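Local coordinates for hypothetical protein (Staphylococcus aureus subsp. aureus, PDB 2IL5) that is of unknown function but belongs to the Activator of Hsp90 ATPase homolog 1-like family, in the Bet v 1-like superfamily, whose helix-grip fold often encloses a ligand pocket, at residues 56-65 / 76-84; 101-109 / 120-128. All blocks are in the same frame, centred on the assembly; numbering follows the deposited sequence.

Interaction 1 (56-65 / 76-84); sequences DVKEGGKYRI and VIEGIYESL
The ring of Tyr63 lies with one face over the backbone of Gly79, whose N sits 3.6 Å above the ring plane, offset toward the rim. Tyr63 holds CG between its backbone N and carbonyl carbon (chi1 72°), which swings the ring across the neighbouring strand, and the absence of a side chain at Gly79 leaves room for it there. The Tyr81 ring carries Val57 CG1 over one face, while Val57 CG2 reaches Tyr81 CE2 at 3.8 Å; the two tyrosine rings approach obliquely, their planes 57° apart. At the edge of the Arg64 guanidinium, in its plane, lies Glu78 OE2. That oxygen also takes the extended Lys62 chain, with NZ 2.8 Å from OE2 and above the carboxylate plane, whereas the bond from Arg64 NE is weak. Two cations thus share one carboxylate oxygen, probably stabilising its negative charge; the stronger partner of Arg64 is Glu52, which its NH2 salt-bridges.

The arrangement is an antiparallel beta hairpin, entered through a type II turn from Lys58 to Gly61. Regular pairing joins Tyr63 to Gly79 and Ile65 to Ile77; Ile65 N donates to Ile77 O at 2.7 Å in an almost straight bond (176°). Ahead of the strand, within the turn, Gly60 N reaches Tyr81 O at 2.7 Å, tying the turn to the longer partner. Glu59 reaches along that partner, and its OE2 accepts Leu84 N at 3.2 Å through the anti lone pair.

On the side of residues 62-65, strand 50-55 borders the hairpin, with Ala55 against Tyr63 and Ile53 against Ile65. Strand 89-94 flanks 76-84, where Glu82 and Ser83 form a classic beta bulge opposite Lys91, and the Tyr63 hydroxyl is bonded to Thr93 O.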
# COMPACT_ATOMS: atom_id res chain seq x y z
N ASP A 56 -9.40 -6.91 9.79
CA ASP A 56 -9.22 -7.11 11.24
C ASP A 56 -7.95 -6.39 11.73
O ASP A 56 -6.85 -6.96 11.79
CB ASP A 56 -9.22 -8.61 11.58
CG ASP A 56 -9.05 -8.87 13.07
OD1 ASP A 56 -9.43 -8.00 13.88
OD2 ASP A 56 -8.53 -9.95 13.43
N VAL A 57 -8.13 -5.12 12.08
CA VAL A 57 -7.00 -4.20 12.33
C VAL A 57 -6.39 -4.37 13.72
O VAL A 57 -6.60 -3.54 14.61
CB VAL A 57 -7.34 -2.71 11.94
CG1 VAL A 57 -6.08 -1.82 11.99
CG2 VAL A 57 -7.94 -2.65 10.53
N LYS A 58 -5.66 -5.48 13.89
CA LYS A 58 -4.78 -5.74 15.04
C LYS A 58 -3.58 -6.50 14.50
O LYS A 58 -3.63 -6.99 13.36
CB LYS A 58 -5.48 -6.54 16.13
CG LYS A 58 -6.01 -7.89 15.64
CD LYS A 58 -6.10 -8.91 16.77
CE LYS A 58 -7.11 -10.02 16.43
NZ LYS A 58 -8.52 -9.68 16.89
N GLU A 59 -2.52 -6.61 15.31
CA GLU A 59 -1.32 -7.34 14.93
C GLU A 59 -1.65 -8.82 14.70
O GLU A 59 -2.33 -9.44 15.53
CB GLU A 59 -0.21 -7.13 15.96
CG GLU A 59 0.28 -5.67 16.00
CD GLU A 59 1.52 -5.47 16.87
OE1 GLU A 59 1.86 -6.39 17.68
OE2 GLU A 59 2.16 -4.40 16.76
N GLY A 60 -1.22 -9.37 13.56
CA GLY A 60 -1.59 -10.74 13.17
C GLY A 60 -2.98 -10.88 12.52
O GLY A 60 -3.39 -11.97 12.14
N GLY A 61 -3.70 -9.76 12.44
CA GLY A 61 -5.02 -9.75 11.84
C GLY A 61 -5.02 -9.68 10.31
O GLY A 61 -4.18 -9.03 9.71
N LYS A 62 -6.01 -10.33 9.69
CA LYS A 62 -6.12 -10.37 8.23
C LYS A 62 -6.95 -9.23 7.64
O LYS A 62 -7.89 -8.74 8.28
CB LYS A 62 -6.70 -11.72 7.80
CG LYS A 62 -6.90 -11.84 6.27
CD LYS A 62 -7.50 -13.18 5.84
CE LYS A 62 -7.98 -13.11 4.42
NZ LYS A 62 -8.72 -14.36 4.04
N TYR A 63 -6.61 -8.82 6.43
CA TYR A 63 -7.51 -7.99 5.66
C TYR A 63 -7.72 -8.63 4.29
O TYR A 63 -6.83 -9.33 3.76
CB TYR A 63 -7.04 -6.53 5.55
CG TYR A 63 -5.84 -6.36 4.65
CD1 TYR A 63 -4.54 -6.44 5.16
CD2 TYR A 63 -6.01 -6.16 3.28
CE1 TYR A 63 -3.44 -6.31 4.32
CE2 TYR A 63 -4.93 -6.05 2.43
CZ TYR A 63 -3.64 -6.11 2.94
OH TYR A 63 -2.58 -6.00 2.07
N ARG A 64 -8.92 -8.42 3.74
CA ARG A 64 -9.27 -8.93 2.42
C ARG A 64 -10.08 -7.92 1.59
O ARG A 64 -11.21 -7.56 1.96
CB ARG A 64 -10.02 -10.25 2.56
CG ARG A 64 -10.27 -10.90 1.26
CD ARG A 64 -11.12 -12.14 1.43
NE ARG A 64 -11.20 -12.89 0.17
CZ ARG A 64 -12.26 -12.89 -0.61
NH1 ARG A 64 -12.26 -13.58 -1.74
NH2 ARG A 64 -13.33 -12.19 -0.26
N ILE A 65 -9.49 -7.46 0.50
CA ILE A 65 -10.11 -6.47 -0.39
C ILE A 65 -10.39 -7.12 -1.75
O ILE A 65 -9.48 -7.72 -2.36
CB ILE A 65 -9.22 -5.23 -0.58
CG1 ILE A 65 -8.97 -4.56 0.78
CG2 ILE A 65 -9.82 -4.30 -1.63
CD1 ILE A 65 -7.95 -3.43 0.80
N VAL A 76 -8.34 -9.58 -6.11
CA VAL A 76 -8.35 -9.94 -4.68
C VAL A 76 -7.00 -9.57 -4.05
O VAL A 76 -5.93 -9.95 -4.53
CB VAL A 76 -8.72 -11.44 -4.44
CG1 VAL A 76 -8.78 -11.74 -2.96
CG2 VAL A 76 -10.05 -11.79 -5.11
N ILE A 77 -7.07 -8.80 -2.98
CA ILE A 77 -5.92 -8.34 -2.30
C ILE A 77 -6.11 -8.75 -0.85
O ILE A 77 -7.11 -8.40 -0.21
CB ILE A 77 -5.72 -6.80 -2.46
CG1 ILE A 77 -5.72 -6.41 -3.93
CG2 ILE A 77 -4.46 -6.30 -1.73
CD1 ILE A 77 -6.99 -5.62 -4.39
N GLU A 78 -5.15 -9.52 -0.34
CA GLU A 78 -5.18 -10.02 1.03
C GLU A 78 -3.83 -9.85 1.67
O GLU A 78 -2.82 -9.88 0.99
CB GLU A 78 -5.51 -11.50 1.06
CG GLU A 78 -6.91 -11.84 0.66
CD GLU A 78 -7.17 -13.31 0.83
OE1 GLU A 78 -6.27 -14.12 0.46
OE2 GLU A 78 -8.27 -13.67 1.33
N GLY A 79 -3.81 -9.74 2.99
CA GLY A 79 -2.57 -9.68 3.72
C GLY A 79 -2.85 -9.59 5.20
O GLY A 79 -3.98 -9.81 5.68
N ILE A 80 -1.80 -9.21 5.90
CA ILE A 80 -1.75 -9.26 7.35
C ILE A 80 -1.19 -7.96 7.90
O ILE A 80 -0.24 -7.41 7.34
CB ILE A 80 -0.82 -10.46 7.81
CG1 ILE A 80 -1.47 -11.81 7.54
CG2 ILE A 80 -0.49 -10.36 9.27
CD1 ILE A 80 -2.79 -11.95 8.19
N TYR A 81 -1.74 -7.49 9.02
CA TYR A 81 -1.05 -6.46 9.77
C TYR A 81 0.02 -7.11 10.63
O TYR A 81 -0.26 -8.02 11.37
CB TYR A 81 -2.03 -5.70 10.63
CG TYR A 81 -2.97 -4.87 9.83
CD1 TYR A 81 -2.54 -3.63 9.32
CD2 TYR A 81 -4.28 -5.33 9.52
CE1 TYR A 81 -3.39 -2.84 8.59
CE2 TYR A 81 -5.12 -4.57 8.77
CZ TYR A 81 -4.67 -3.30 8.31
OH TYR A 81 -5.48 -2.48 7.57
N GLU A 82 1.26 -6.69 10.49
CA GLU A 82 2.29 -7.27 11.32
C GLU A 82 2.56 -6.37 12.54
O GLU A 82 2.77 -6.84 13.62
CB GLU A 82 3.56 -7.56 10.53
CG GLU A 82 3.24 -8.34 9.29
CD GLU A 82 4.29 -9.32 8.90
OE1 GLU A 82 4.99 -9.01 7.91
OE2 GLU A 82 4.42 -10.39 9.56
N SER A 83 2.50 -5.08 12.32
CA SER A 83 2.87 -4.14 13.33
C SER A 83 1.95 -2.93 13.20
O SER A 83 1.76 -2.40 12.10
CB SER A 83 4.33 -3.76 13.15
OG SER A 83 4.75 -3.03 14.28
N LEU A 84 1.36 -2.54 14.33
CA LEU A 84 0.44 -1.39 14.44
C LEU A 84 0.83 -0.59 15.68
O LEU A 84 0.50 -0.96 16.81
CB LEU A 84 -1.02 -1.87 14.58
CG LEU A 84 -1.63 -2.51 13.33
CD1 LEU A 84 -2.92 -3.19 13.63
CD2 LEU A 84 -1.84 -1.46 12.22

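Interaction 2 (101-109 / 120-128); sequences ETQDVIEVE and MLFYYRSLV
Ser126 OG is gripped from two sources in this antiparallel beta hairpin of the helix-grip fold: it donates to Asp104 OD1 at 2.9 Å, from above the carboxylate plane, and is hydrogen-bonded to the hydroxyl of Tyr146 on the long helix 136-166. Tyr124 OH, also bonded to Tyr146, lies 3.0 Å from Asp104 OD2, the ring and carboxylate planes 77° apart. The polar cluster thus links the sheet to the helix.

Backbone bonds pair Val105 with Arg125, Glu107 with Tyr123 and Glu109 with Leu121. On the helix-facing side, Ile106 CG2 presses on Phe122 CE1 at 3.7 Å and CG1 meets the edge of the Tyr124 ring. Phe154 of the helix meets both rings, that of Tyr124 edge-to-face, and Phe158 meets Phe122 edge-to-face; Val108 CG2 packs against CG of selenomethionine Met120.

The other face is more polar. Glu107 runs alongside Tyr123 and is salt-bridged to Lys91, while the Tyr123 hydroxyl bonds Glu15. Arg125, bent at chi3 (51°), lays one guanidinium face over Val105 CB, and its NH1 donates in the guanidinium plane to Tyr123 OH at 3.0 Å.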
# COMPACT_ATOMS: atom_id res chain seq x y z
N GLU A 101 2.99 -17.74 -4.49
CA GLU A 101 3.23 -16.29 -4.61
C GLU A 101 3.56 -15.52 -3.32
O GLU A 101 2.77 -15.49 -2.36
CB GLU A 101 2.02 -15.63 -5.31
CG GLU A 101 0.67 -16.17 -4.84
CD GLU A 101 -0.49 -15.40 -5.41
OE1 GLU A 101 -0.31 -14.19 -5.70
OE2 GLU A 101 -1.58 -16.00 -5.55
N THR A 102 4.73 -14.88 -3.33
CA THR A 102 5.34 -14.20 -2.16
C THR A 102 4.50 -13.05 -1.55
O THR A 102 3.55 -12.55 -2.19
CB THR A 102 6.77 -13.68 -2.53
OG1 THR A 102 7.25 -12.80 -1.51
CG2 THR A 102 6.74 -12.93 -3.86
N GLN A 103 4.86 -12.65 -0.32
CA GLN A 103 4.29 -11.43 0.28
C GLN A 103 5.17 -10.23 -0.02
O GLN A 103 6.39 -10.22 0.27
CB GLN A 103 4.17 -11.50 1.80
CG GLN A 103 3.64 -12.74 2.40
CD GLN A 103 4.45 -13.12 3.62
OE1 GLN A 103 5.51 -13.73 3.51
NE2 GLN A 103 3.95 -12.75 4.80
N ASP A 104 4.55 -9.21 -0.57
CA ASP A 104 5.11 -7.90 -0.54
C ASP A 104 5.01 -7.31 0.89
O ASP A 104 4.13 -7.65 1.68
CB ASP A 104 4.43 -6.98 -1.53
CG ASP A 104 4.34 -7.58 -2.94
OD1 ASP A 104 5.17 -8.46 -3.32
OD2 ASP A 104 3.43 -7.11 -3.69
N VAL A 105 5.93 -6.41 1.16
CA VAL A 105 6.06 -5.78 2.46
C VAL A 105 5.78 -4.31 2.30
O VAL A 105 6.33 -3.68 1.43
CB VAL A 105 7.50 -6.04 3.06
CG1 VAL A 105 7.84 -5.03 4.17
CG2 VAL A 105 7.62 -7.52 3.54
N ILE A 106 4.91 -3.78 3.14
CA ILE A 106 4.76 -2.33 3.34
C ILE A 106 5.21 -1.94 4.76
O ILE A 106 4.80 -2.54 5.74
CB ILE A 106 3.27 -1.91 3.14
CG1 ILE A 106 2.94 -1.92 1.63
CG2 ILE A 106 2.99 -0.52 3.78
CD1 ILE A 106 1.43 -1.66 1.30
N GLU A 107 6.09 -0.94 4.88
CA GLU A 107 6.41 -0.35 6.19
C GLU A 107 6.24 1.15 6.04
O GLU A 107 6.86 1.75 5.19
CB GLU A 107 7.80 -0.71 6.65
CG GLU A 107 7.97 -2.22 6.82
CD GLU A 107 9.37 -2.68 7.11
OE1 GLU A 107 10.33 -1.90 7.01
OE2 GLU A 107 9.51 -3.88 7.50
N VAL A 108 5.34 1.73 6.83
CA VAL A 108 5.02 3.13 6.70
C VAL A 108 5.06 3.81 8.08
O VAL A 108 4.39 3.39 9.02
CB VAL A 108 3.67 3.37 5.90
CG1 VAL A 108 2.49 2.76 6.62
CG2 VAL A 108 3.44 4.90 5.65
N GLU A 109 5.89 4.85 8.19
CA GLU A 109 6.03 5.59 9.41
C GLU A 109 5.47 7.02 9.29
O GLU A 109 5.64 7.68 8.27
CB GLU A 109 7.50 5.59 9.86
CG GLU A 109 7.62 5.53 11.37
CD GLU A 109 9.04 5.42 11.89
OE1 GLU A 109 10.00 5.23 11.10
OE2 GLU A 109 9.18 5.50 13.13
N MSE A 120 5.06 11.48 6.18
CA MSE A 120 4.78 10.08 5.98
C MSE A 120 5.88 9.49 5.14
O MSE A 120 6.11 9.91 4.01
CB MSE A 120 3.43 9.88 5.33
CG MSE A 120 3.03 8.41 5.18
SE MSE A 120 1.41 8.16 4.11
CE MSE A 120 2.10 8.25 2.32
N LEU A 121 6.56 8.50 5.74
CA LEU A 121 7.64 7.76 5.12
C LEU A 121 7.21 6.29 4.83
O LEU A 121 6.98 5.46 5.73
CB LEU A 121 8.91 7.85 5.96
CG LEU A 121 9.39 9.28 6.29
CD1 LEU A 121 10.42 9.28 7.42
CD2 LEU A 121 9.93 9.96 5.03
N PHE A 122 7.10 6.03 3.53
CA PHE A 122 6.57 4.77 3.04
C PHE A 122 7.69 3.95 2.41
O PHE A 122 8.41 4.44 1.54
CB PHE A 122 5.41 5.06 2.03
CG PHE A 122 4.96 3.83 1.22
CD1 PHE A 122 4.00 2.95 1.73
CD2 PHE A 122 5.47 3.59 -0.09
CE1 PHE A 122 3.57 1.87 0.96
CE2 PHE A 122 5.07 2.51 -0.86
CZ PHE A 122 4.10 1.66 -0.36
N TYR A 123 7.80 2.69 2.83
CA TYR A 123 8.74 1.75 2.23
C TYR A 123 7.99 0.52 1.72
O TYR A 123 7.14 0.03 2.42
CB TYR A 123 9.77 1.30 3.28
CG TYR A 123 10.58 0.10 2.86
CD1 TYR A 123 11.69 0.23 2.04
CD2 TYR A 123 10.25 -1.20 3.30
CE1 TYR A 123 12.48 -0.89 1.66
CE2 TYR A 123 11.02 -2.30 2.95
CZ TYR A 123 12.15 -2.14 2.12
OH TYR A 123 12.90 -3.23 1.72
N TYR A 124 8.31 0.03 0.53
CA TYR A 124 7.69 -1.15 -0.02
C TYR A 124 8.75 -2.05 -0.65
O TYR A 124 9.64 -1.55 -1.36
CB TYR A 124 6.68 -0.73 -1.06
CG TYR A 124 6.12 -1.78 -2.02
CD1 TYR A 124 5.02 -2.58 -1.66
CD2 TYR A 124 6.64 -1.92 -3.32
CE1 TYR A 124 4.44 -3.49 -2.57
CE2 TYR A 124 6.12 -2.86 -4.23
CZ TYR A 124 5.01 -3.62 -3.86
OH TYR A 124 4.51 -4.53 -4.79
N ARG A 125 8.62 -3.35 -0.39
CA ARG A 125 9.52 -4.36 -0.96
C ARG A 125 8.71 -5.45 -1.69
O ARG A 125 7.75 -5.99 -1.15
CB ARG A 125 10.38 -4.98 0.11
CG ARG A 125 11.53 -5.72 -0.49
CD ARG A 125 12.45 -6.36 0.50
NE ARG A 125 11.84 -7.19 1.53
CZ ARG A 125 11.70 -6.83 2.81
NH1 ARG A 125 12.02 -5.61 3.25
NH2 ARG A 125 11.19 -7.67 3.68
N SER A 126 9.09 -5.74 -2.93
CA SER A 126 8.42 -6.77 -3.70
C SER A 126 9.39 -7.61 -4.51
O SER A 126 10.28 -7.06 -5.13
CB SER A 126 7.42 -6.15 -4.69
OG SER A 126 6.73 -7.18 -5.37
N LEU A 127 9.21 -8.92 -4.51
CA LEU A 127 10.10 -9.84 -5.23
C LEU A 127 9.72 -9.89 -6.67
O LEU A 127 8.56 -10.15 -6.96
CB LEU A 127 9.95 -11.26 -4.68
CG LEU A 127 11.05 -11.72 -3.77
CD1 LEU A 127 10.69 -13.10 -3.33
CD2 LEU A 127 12.40 -11.72 -4.51
N VAL A 128 10.66 -9.63 -7.57
CA VAL A 128 10.34 -9.77 -9.00
C VAL A 128 10.87 -11.09 -9.64
O VAL A 128 11.98 -11.54 -9.46
CB VAL A 128 10.40 -8.41 -9.84
CG1 VAL A 128 11.08 -7.30 -9.07
CG2 VAL A 128 10.89 -8.56 -11.33
O HOH W 1 9.40 -8.97 -0.50

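From the N terminus, the chain lays down strand 12-22, passes two short helices and enters strand 50-55 before interaction 1 closes the hairpin between 62-68 and 74-85. Strand 89-94 follows, and interaction 2 then closes a second hairpin, 104-112 with 118-128. The two contacts are in series, neither nested nor crossed, each bringing together segments separated by ten residues. Their centres lie about 14 Å apart in one antiparallel sheet, where strand 89-94 sits between the hairpins and bonds to both. Interaction 1 lies on the side of that strand leading to 50-55, interaction 2 on the side leading to 12-22, and interaction 2 also packs against helix 136-166.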